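Local coordinates for peptidase M16 C-terminal domain-containing protein (Enterococcus faecalis, PDB 3D3Y) that is of unknown function but is related to the M16 metallopeptidases and is predicted to bind a metal ion, at residues A[23-35]-A[83-96]. Sequence-based numbering, arbitrary orientation.
Sequences KTVRLLVRFNTRL and GNQHWFNISMNIVN
R30 has W87 CE3 over one face of its guanidinium, 3.3 Å above the plane, and L28 CD2 over the other, while its CD rests on a face of the indole near the rim. Guanidinium and indole planes lie 18° apart. The side chain leaves the backbone with CG anti to N and bends at chi3 (-70°), which folds the group back across the neighbouring strand. At the edge of this sandwich R30 NE donates to N89 OD1 from above the amide's carbonyl plane, and NH2 forms a salt bridge with E373. One step along, Q85 OE1 gathers two donors: W87 NE1 at 3.0 Å, in the carbonyl plane on a lone pair, and N32 ND2 from above that plane. Y376 gives N32 ND2 a further partner, and Q85 NE2 bonds to the backbone O of A231. The far end of this polar face repeats the theme, for N93 stacks its amide on the R26 guanidinium, planes only 7° apart, and its ND2 reaches across to T24 OG1 at 2.9 Å.

The other face is mainly apolar. The edge of F88 turns toward the face of F31, ring centroids 5.8 Å apart, and I90 CD1 meets F31 CE2; beyond them L27 CD1 touches I94 CD1. Between the faces an antiparallel ladder joins strands 24-34 and 85-95 inside a six-stranded mixed sheet, consistent with the alpha/beta fold of M16 peptidases.

Such a strand pair serves two environments: F88 packs on helix 40-52, whereas R30 and N32 reach helix 368-380. Two donors on Q85 OE1, and the flanking and bonding of R30, restrict the rotation of these groups, and the carboxylate of E373 probably stabilises the positive charge on R30.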
ATOM      1  N   LYS A  23     -21.363   8.942 -11.845  1.00 32.55           N
ATOM      2  CA  LYS A  23     -22.526   9.661 -11.320  1.00 32.34           C
ATOM      3  C   LYS A  23     -22.233  10.181  -9.912  1.00 32.09           C
ATOM      4  O   LYS A  23     -23.045  10.885  -9.313  1.00 32.26           O
ATOM      5  CB  LYS A  23     -23.755   8.738 -11.292  1.00 32.08           C
ATOM      6  CG  LYS A  23     -24.173   8.216 -12.652  1.00 31.28           C
ATOM      7  CD  LYS A  23     -25.443   7.383 -12.532  1.00 30.27           C
ATOM      8  CE  LYS A  23     -25.719   6.649 -13.806  1.00 31.69           C
ATOM      9  NZ  LYS A  23     -26.195   7.568 -14.876  1.00 30.35           N
ATOM     10  N   THR A  24     -21.078   9.798  -9.377  1.00 32.03           N
ATOM     11  CA  THR A  24     -20.640  10.285  -8.084  1.00 32.01           C
ATOM     12  C   THR A  24     -19.324  11.024  -8.231  1.00 31.79           C
ATOM     13  O   THR A  24     -18.685  10.971  -9.288  1.00 30.39           O
ATOM     14  CB  THR A  24     -20.394   9.147  -7.086  1.00 32.24           C
ATOM     15  OG1 THR A  24     -19.353   8.295  -7.592  1.00 34.45           O
ATOM     16  CG2 THR A  24     -21.689   8.345  -6.827  1.00 32.87           C
ATOM     17  N   VAL A  25     -18.922  11.665  -7.132  1.00 31.49           N
ATOM     18  CA  VAL A  25     -17.705  12.461  -7.056  1.00 31.83           C
ATOM     19  C   VAL A  25     -16.852  11.859  -5.939  1.00 32.42           C
ATOM     20  O   VAL A  25     -17.333  11.664  -4.826  1.00 32.46           O
ATOM     21  CB  VAL A  25     -18.014  13.918  -6.758  1.00 31.76           C
ATOM     22  CG1 VAL A  25     -16.715  14.718  -6.602  1.00 31.02           C
ATOM     23  CG2 VAL A  25     -18.873  14.518  -7.894  1.00 32.33           C
ATOM     24  N   ARG A  26     -15.614  11.494  -6.264  1.00 32.38           N
ATOM     25  CA  ARG A  26     -14.717  10.945  -5.271  1.00 33.26           C
ATOM     26  C   ARG A  26     -13.829  12.076  -4.824  1.00 33.47           C
ATOM     27  O   ARG A  26     -13.390  12.899  -5.652  1.00 32.05           O
ATOM     28  CB  ARG A  26     -13.840   9.876  -5.889  1.00 33.97           C
ATOM     29  CG  ARG A  26     -14.586   8.853  -6.658  1.00 36.84           C
ATOM     30  CD  ARG A  26     -14.710   7.607  -5.856  1.00 41.71           C
ATOM     31  NE  ARG A  26     -15.582   6.646  -6.522  1.00 43.30           N
ATOM     32  CZ  ARG A  26     -16.123   5.605  -5.898  1.00 47.24           C
ATOM     33  NH1 ARG A  26     -15.844   5.409  -4.602  1.00 46.92           N
ATOM     34  NH2 ARG A  26     -16.934   4.778  -6.561  1.00 44.82           N
ATOM     35  N   LEU A  27     -13.555  12.095  -3.524  1.00 33.55           N
ATOM     36  CA  LEU A  27     -12.624  13.027  -2.923  1.00 33.21           C
ATOM     37  C   LEU A  27     -11.582  12.255  -2.140  1.00 33.86           C
ATOM     38  O   LEU A  27     -11.898  11.254  -1.458  1.00 33.96           O
ATOM     39  CB  LEU A  27     -13.339  13.980  -1.959  1.00 33.87           C
ATOM     40  CG  LEU A  27     -14.412  14.937  -2.491  1.00 37.51           C
ATOM     41  CD1 LEU A  27     -15.754  14.234  -2.497  1.00 37.72           C
ATOM     42  CD2 LEU A  27     -14.461  16.147  -1.589  1.00 41.49           C
ATOM     43  N   LEU A  28     -10.339  12.724  -2.238  1.00 32.84           N
ATOM     44  CA  LEU A  28      -9.217  12.127  -1.513  1.00 32.77           C
ATOM     45  C   LEU A  28      -8.377  13.244  -0.968  1.00 33.19           C
ATOM     46  O   LEU A  28      -7.943  14.126  -1.726  1.00 32.52           O
ATOM     47  CB  LEU A  28      -8.398  11.221  -2.428  1.00 32.38           C
ATOM     48  CG  LEU A  28      -7.036  10.718  -1.913  1.00 34.58           C
ATOM     49  CD1 LEU A  28      -7.182   9.725  -0.713  1.00 32.35           C
ATOM     50  CD2 LEU A  28      -6.294  10.103  -3.104  1.00 35.07           C
ATOM     51  N   VAL A  29      -8.177  13.233   0.350  1.00 33.92           N
ATOM     52  CA  VAL A  29      -7.183  14.093   0.965  1.00 32.59           C
ATOM     53  C   VAL A  29      -6.032  13.198   1.439  1.00 33.98           C
ATOM     54  O   VAL A  29      -6.233  12.313   2.313  1.00 32.90           O
ATOM     55  CB  VAL A  29      -7.754  14.878   2.132  1.00 33.60           C
ATOM     56  CG1 VAL A  29      -6.722  15.913   2.634  1.00 32.20           C
ATOM     57  CG2 VAL A  29      -9.071  15.568   1.716  1.00 33.71           C
ATOM     58  N   ARG A  30      -4.853  13.393   0.840  1.00 31.74           N
ATOM     59  CA  ARG A  30      -3.723  12.520   1.155  1.00 32.96           C
ATOM     60  C   ARG A  30      -2.580  13.290   1.827  1.00 32.25           C
ATOM     61  O   ARG A  30      -2.001  14.230   1.234  1.00 32.09           O
ATOM     62  CB  ARG A  30      -3.269  11.719  -0.076  1.00 32.04           C
ATOM     63  CG  ARG A  30      -2.053  10.803   0.198  1.00 34.45           C
ATOM     64  CD  ARG A  30      -1.866   9.692  -0.866  1.00 35.18           C
ATOM     65  NE  ARG A  30      -2.910   8.672  -0.799  1.00 35.15           N
ATOM     66  CZ  ARG A  30      -3.277   7.896  -1.822  1.00 36.87           C
ATOM     67  NH1 ARG A  30      -2.690   8.009  -3.024  1.00 38.59           N
ATOM     68  NH2 ARG A  30      -4.231   6.984  -1.635  1.00 36.61           N
ATOM     69  N   PHE A  31      -2.323  12.949   3.090  1.00 32.50           N
ATOM     70  CA  PHE A  31      -1.175  13.501   3.832  1.00 32.64           C
ATOM     71  C   PHE A  31       0.045  12.599   3.625  1.00 32.74           C
ATOM     72  O   PHE A  31      -0.015  11.392   3.815  1.00 32.81           O
ATOM     73  CB  PHE A  31      -1.462  13.609   5.330  1.00 33.49           C
ATOM     74  CG  PHE A  31      -2.592  14.549   5.683  1.00 33.11           C
ATOM     75  CD1 PHE A  31      -2.320  15.769   6.317  1.00 32.37           C
ATOM     76  CD2 PHE A  31      -3.915  14.210   5.397  1.00 31.30           C
ATOM     77  CE1 PHE A  31      -3.349  16.648   6.648  1.00 32.21           C
ATOM     78  CE2 PHE A  31      -4.947  15.061   5.746  1.00 34.06           C
ATOM     79  CZ  PHE A  31      -4.646  16.296   6.377  1.00 33.75           C
ATOM     80  N   ASN A  32       1.154  13.186   3.210  1.00 32.88           N
ATOM     81  CA  ASN A  32       2.312  12.414   2.781  1.00 32.62           C
ATOM     82  C   ASN A  32       3.472  12.778   3.691  1.00 32.68           C
ATOM     83  O   ASN A  32       3.731  13.969   3.908  1.00 32.88           O
ATOM     84  CB  ASN A  32       2.610  12.762   1.315  1.00 32.66           C
ATOM     85  CG  ASN A  32       3.638  11.825   0.656  1.00 35.03           C
ATOM     86  OD1 ASN A  32       4.794  11.697   1.106  1.00 31.49           O
ATOM     87  ND2 ASN A  32       3.217  11.184  -0.427  1.00 33.55           N
ATOM     88  N   THR A  33       4.158  11.764   4.226  1.00 33.09           N
ATOM     89  CA  THR A  33       5.335  11.974   5.087  1.00 34.01           C
ATOM     90  C   THR A  33       6.380  10.892   4.811  1.00 34.11           C
ATOM     91  O   THR A  33       6.061   9.851   4.233  1.00 33.24           O
ATOM     92  CB  THR A  33       4.951  11.979   6.595  1.00 33.93           C
ATOM     93  OG1 THR A  33       5.999  12.604   7.351  1.00 36.62           O
ATOM     94  CG2 THR A  33       4.718  10.541   7.116  1.00 34.12           C
ATOM     95  N   ARG A  34       7.621  11.132   5.214  1.00 33.57           N
ATOM     96  CA  ARG A  34       8.648  10.073   5.184  1.00 34.82           C
ATOM     97  C   ARG A  34       8.241   8.884   6.077  1.00 33.56           C
ATOM     98  O   ARG A  34       7.746   9.076   7.191  1.00 33.28           O
ATOM     99  CB  ARG A  34      10.017  10.645   5.618  1.00 35.01           C
ATOM    100  CG  ARG A  34      11.205   9.678   5.503  1.00 38.06           C
ATOM    101  CD  ARG A  34      12.520  10.291   6.094  1.00 38.07           C
ATOM    102  NE  ARG A  34      12.470  10.265   7.562  1.00 46.71           N
ATOM    103  CZ  ARG A  34      12.656   9.168   8.305  1.00 49.74           C
ATOM    104  NH1 ARG A  34      12.935   8.001   7.735  1.00 51.65           N
ATOM    105  NH2 ARG A  34      12.575   9.233   9.631  1.00 52.49           N
ATOM    106  N   LEU A  35       8.441   7.662   5.593  1.00 33.33           N
ATOM    107  CA  LEU A  35       8.174   6.474   6.427  1.00 33.62           C
ATOM    108  C   LEU A  35       9.088   6.565   7.638  1.00 34.34           C
ATOM    109  O   LEU A  35      10.277   6.808   7.485  1.00 35.20           O
ATOM    110  CB  LEU A  35       8.454   5.205   5.649  1.00 32.73           C
ATOM    111  CG  LEU A  35       8.097   3.907   6.345  1.00 33.25           C
ATOM    112  CD1 LEU A  35       6.594   3.720   6.299  1.00 32.62           C
ATOM    113  CD2 LEU A  35       8.828   2.765   5.667  1.00 31.54           C
ATOM    114  N   GLY A  83       7.046   2.686  -0.870  1.00 34.26           N
ATOM    115  CA  GLY A  83       8.458   3.036  -0.940  1.00 33.76           C
ATOM    116  C   GLY A  83       8.887   3.610   0.399  1.00 34.21           C
ATOM    117  O   GLY A  83       8.651   2.991   1.452  1.00 35.35           O
ATOM    118  N   ASN A  84       9.528   4.771   0.359  1.00 34.13           N
ATOM    119  CA  ASN A  84       9.940   5.455   1.569  1.00 34.12           C
ATOM    120  C   ASN A  84       8.916   6.457   2.139  1.00 33.39           C
ATOM    121  O   ASN A  84       9.262   7.284   2.983  1.00 33.11           O
ATOM    122  CB  ASN A  84      11.270   6.161   1.344  1.00 35.07           C
ATOM    123  CG  ASN A  84      12.097   6.205   2.600  1.00 38.53           C
ATOM    124  OD1 ASN A  84      12.257   5.172   3.292  1.00 45.05           O
ATOM    125  ND2 ASN A  84      12.611   7.380   2.932  1.00 41.72           N
ATOM    126  N   GLN A  85       7.662   6.371   1.687  1.00 32.66           N
ATOM    127  CA  GLN A  85       6.583   7.292   2.125  1.00 31.46           C
ATOM    128  C   GLN A  85       5.519   6.536   2.904  1.00 31.84           C
ATOM    129  O   GLN A  85       5.332   5.325   2.730  1.00 30.98           O
ATOM    130  CB  GLN A  85       5.939   7.976   0.912  1.00 31.29           C
ATOM    131  CG  GLN A  85       6.855   8.965   0.219  1.00 30.55           C
ATOM    132  CD  GLN A  85       6.302   9.481  -1.097  1.00 31.12           C
ATOM    133  OE1 GLN A  85       5.159   9.203  -1.464  1.00 29.73           O
ATOM    134  NE2 GLN A  85       7.125  10.251  -1.821  1.00 30.15           N
ATOM    135  N   HIS A  86       4.842   7.247   3.795  1.00 31.90           N
ATOM    136  CA  HIS A  86       3.707   6.680   4.503  1.00 31.96           C
ATOM    137  C   HIS A  86       2.564   7.677   4.253  1.00 32.03           C
ATOM    138  O   HIS A  86       2.742   8.919   4.379  1.00 32.49           O
ATOM    139  CB  HIS A  86       4.018   6.496   6.013  1.00 31.78           C
ATOM    140  CG  HIS A  86       2.997   5.669   6.741  1.00 30.14           C
ATOM    141  ND1 HIS A  86       1.898   6.220   7.363  1.00 31.53           N
ATOM    142  CD2 HIS A  86       2.897   4.330   6.916  1.00 32.20           C
ATOM    143  CE1 HIS A  86       1.165   5.254   7.900  1.00 32.50           C
ATOM    144  NE2 HIS A  86       1.751   4.094   7.640  1.00 31.94           N
ATOM    145  N   TRP A  87       1.425   7.139   3.830  1.00 31.64           N
ATOM    146  CA  TRP A  87       0.311   7.947   3.360  1.00 31.83           C
ATOM    147  C   TRP A  87      -0.856   7.820   4.353  1.00 32.50           C
ATOM    148  O   TRP A  87      -1.191   6.727   4.780  1.00 33.38           O
ATOM    149  CB  TRP A  87      -0.154   7.427   1.976  1.00 31.44           C
ATOM    150  CG  TRP A  87       0.861   7.471   0.816  1.00 30.61           C
ATOM    151  CD1 TRP A  87       2.085   8.111   0.778  1.00 31.80           C
ATOM    152  CD2 TRP A  87       0.658   6.916  -0.485  1.00 30.53           C
ATOM    153  NE1 TRP A  87       2.671   7.937  -0.484  1.00 29.77           N
ATOM    154  CE2 TRP A  87       1.807   7.213  -1.267  1.00 32.23           C
ATOM    155  CE3 TRP A  87      -0.402   6.187  -1.075  1.00 32.26           C
ATOM    156  CZ2 TRP A  87       1.930   6.807  -2.607  1.00 32.64           C
ATOM    157  CZ3 TRP A  87      -0.274   5.771  -2.426  1.00 31.75           C
ATOM    158  CH2 TRP A  87       0.890   6.082  -3.167  1.00 31.06           C
ATOM    159  N   PHE A  88      -1.507   8.943   4.660  1.00 32.61           N
ATOM    160  CA  PHE A  88      -2.685   8.993   5.535  1.00 31.89           C
ATOM    161  C   PHE A  88      -3.790   9.518   4.626  1.00 32.01           C
ATOM    162  O   PHE A  88      -3.684  10.618   4.083  1.00 31.86           O
ATOM    163  CB  PHE A  88      -2.401   9.921   6.697  1.00 31.58           C
ATOM    164  CG  PHE A  88      -3.529  10.089   7.683  1.00 32.23           C
ATOM    165  CD1 PHE A  88      -3.455   9.471   8.937  1.00 32.12           C
ATOM    166  CD2 PHE A  88      -4.623  10.933   7.404  1.00 32.27           C
ATOM    167  CE1 PHE A  88      -4.454   9.681   9.893  1.00 30.79           C
ATOM    168  CE2 PHE A  88      -5.652  11.141   8.346  1.00 32.39           C
ATOM    169  CZ  PHE A  88      -5.570  10.495   9.603  1.00 30.87           C
ATOM    170  N   ASN A  89      -4.828   8.707   4.440  1.00 31.16           N
ATOM    171  CA  ASN A  89      -5.758   8.873   3.314  1.00 32.61           C
ATOM    172  C   ASN A  89      -7.196   9.060   3.763  1.00 32.80           C
ATOM    173  O   ASN A  89      -7.787   8.141   4.327  1.00 32.91           O
ATOM    174  CB  ASN A  89      -5.725   7.593   2.462  1.00 32.52           C
ATOM    175  CG  ASN A  89      -4.315   7.156   2.091  1.00 34.96           C
ATOM    176  OD1 ASN A  89      -3.563   7.932   1.524  1.00 40.11           O
ATOM    177  ND2 ASN A  89      -3.965   5.900   2.395  1.00 37.28           N
ATOM    178  N   ILE A  90      -7.772  10.224   3.488  1.00 32.50           N
ATOM    179  CA  ILE A  90      -9.175  10.465   3.847  1.00 31.24           C
ATOM    180  C   ILE A  90      -9.938  10.448   2.545  1.00 32.75           C
ATOM    181  O   ILE A  90      -9.628  11.206   1.616  1.00 32.53           O
ATOM    182  CB  ILE A  90      -9.358  11.832   4.525  1.00 32.53           C
ATOM    183  CG1 ILE A  90      -8.526  11.902   5.820  1.00 30.76           C
ATOM    184  CG2 ILE A  90     -10.845  12.132   4.803  1.00 27.79           C
ATOM    185  CD1 ILE A  90      -8.439  13.346   6.383  1.00 32.05           C
ATOM    186  N   SER A  91     -10.922   9.557   2.475  1.00 32.57           N
ATOM    187  CA  SER A  91     -11.669   9.333   1.235  1.00 33.17           C
ATOM    188  C   SER A  91     -13.144   9.607   1.470  1.00 33.97           C
ATOM    189  O   SER A  91     -13.670   9.288   2.553  1.00 32.13           O
ATOM    190  CB  SER A  91     -11.515   7.858   0.826  1.00 33.87           C
ATOM    191  OG  SER A  91     -10.140   7.566   0.544  1.00 37.13           O
HETATM  192  N   MSE A  92     -13.807  10.134   0.432  1.00 34.05           N
HETATM  193  CA  MSE A  92     -15.246  10.321   0.414  1.00 35.94           C
HETATM  194  C   MSE A  92     -15.775  10.053  -0.981  1.00 34.58           C
HETATM  195  O   MSE A  92     -15.103  10.351  -1.989  1.00 34.60           O
HETATM  196  CB  MSE A  92     -15.629  11.752   0.760  1.00 35.72           C
HETATM  197  CG  MSE A  92     -15.628  12.095   2.197  1.00 39.90           C
HETATM  198 SE   MSE A  92     -16.365  13.888   2.469  0.85 42.60          SE
HETATM  199  CE  MSE A  92     -18.234  13.572   2.617  1.00 38.78           C
ATOM    200  N   ASN A  93     -16.989   9.515  -1.029  1.00 33.13           N
ATOM    201  CA  ASN A  93     -17.764   9.324  -2.270  1.00 32.44           C
ATOM    202  C   ASN A  93     -19.126   9.996  -2.008  1.00 32.41           C
ATOM    203  O   ASN A  93     -19.768   9.749  -0.969  1.00 32.04           O
ATOM    204  CB  ASN A  93     -17.910   7.823  -2.566  1.00 31.88           C
ATOM    205  CG  ASN A  93     -18.396   7.512  -4.005  1.00 34.48           C
ATOM    206  OD1 ASN A  93     -19.105   6.505  -4.228  1.00 35.77           O
ATOM    207  ND2 ASN A  93     -17.996   8.331  -4.976  1.00 29.56           N
ATOM    208  N   ILE A  94     -19.528  10.888  -2.903  1.00 32.60           N
ATOM    209  CA  ILE A  94     -20.801  11.610  -2.809  1.00 33.26           C
ATOM    210  C   ILE A  94     -21.520  11.583  -4.143  1.00 33.13           C
ATOM    211  O   ILE A  94     -20.883  11.523  -5.213  1.00 33.97           O
ATOM    212  CB  ILE A  94     -20.572  13.087  -2.402  1.00 34.07           C
ATOM    213  CG1 ILE A  94     -19.727  13.807  -3.467  1.00 32.91           C
ATOM    214  CG2 ILE A  94     -19.860  13.133  -1.067  1.00 34.85           C
ATOM    215  CD1 ILE A  94     -19.362  15.223  -3.109  1.00 35.10           C
ATOM    216  N   VAL A  95     -22.846  11.632  -4.093  1.00 32.83           N
ATOM    217  CA  VAL A  95     -23.643  11.656  -5.310  1.00 32.10           C
ATOM    218  C   VAL A  95     -23.520  13.052  -5.907  1.00 31.72           C
ATOM    219  O   VAL A  95     -23.515  14.025  -5.174  1.00 31.64           O
ATOM    220  CB  VAL A  95     -25.129  11.366  -5.024  1.00 33.42           C
ATOM    221  CG1 VAL A  95     -25.924  11.475  -6.289  1.00 30.46           C
ATOM    222  CG2 VAL A  95     -25.347   9.969  -4.368  1.00 32.99           C
ATOM    223  N   ASN A  96     -23.394  13.145  -7.225  1.00 32.20           N
ATOM    224  CA  ASN A  96     -23.283  14.450  -7.924  1.00 32.43           C
ATOM    225  C   ASN A  96     -24.601  15.245  -7.813  1.00 32.38           C
ATOM    226  O   ASN A  96     -25.690  14.643  -7.811  1.00 31.78           O
ATOM    227  CB  ASN A  96     -22.888  14.200  -9.379  1.00 31.96           C
ATOM    228  CG  ASN A  96     -22.525  15.475 -10.128  1.00 32.45           C
ATOM    229  OD1 ASN A  96     -23.389  16.316 -10.376  1.00 30.69           O
ATOM    230  ND2 ASN A  96     -21.232  15.623 -10.486  1.00 31.48           N
TER
HETATM  231  O   HOH W   1     -19.767  13.038 -10.924  1.00 30.83           O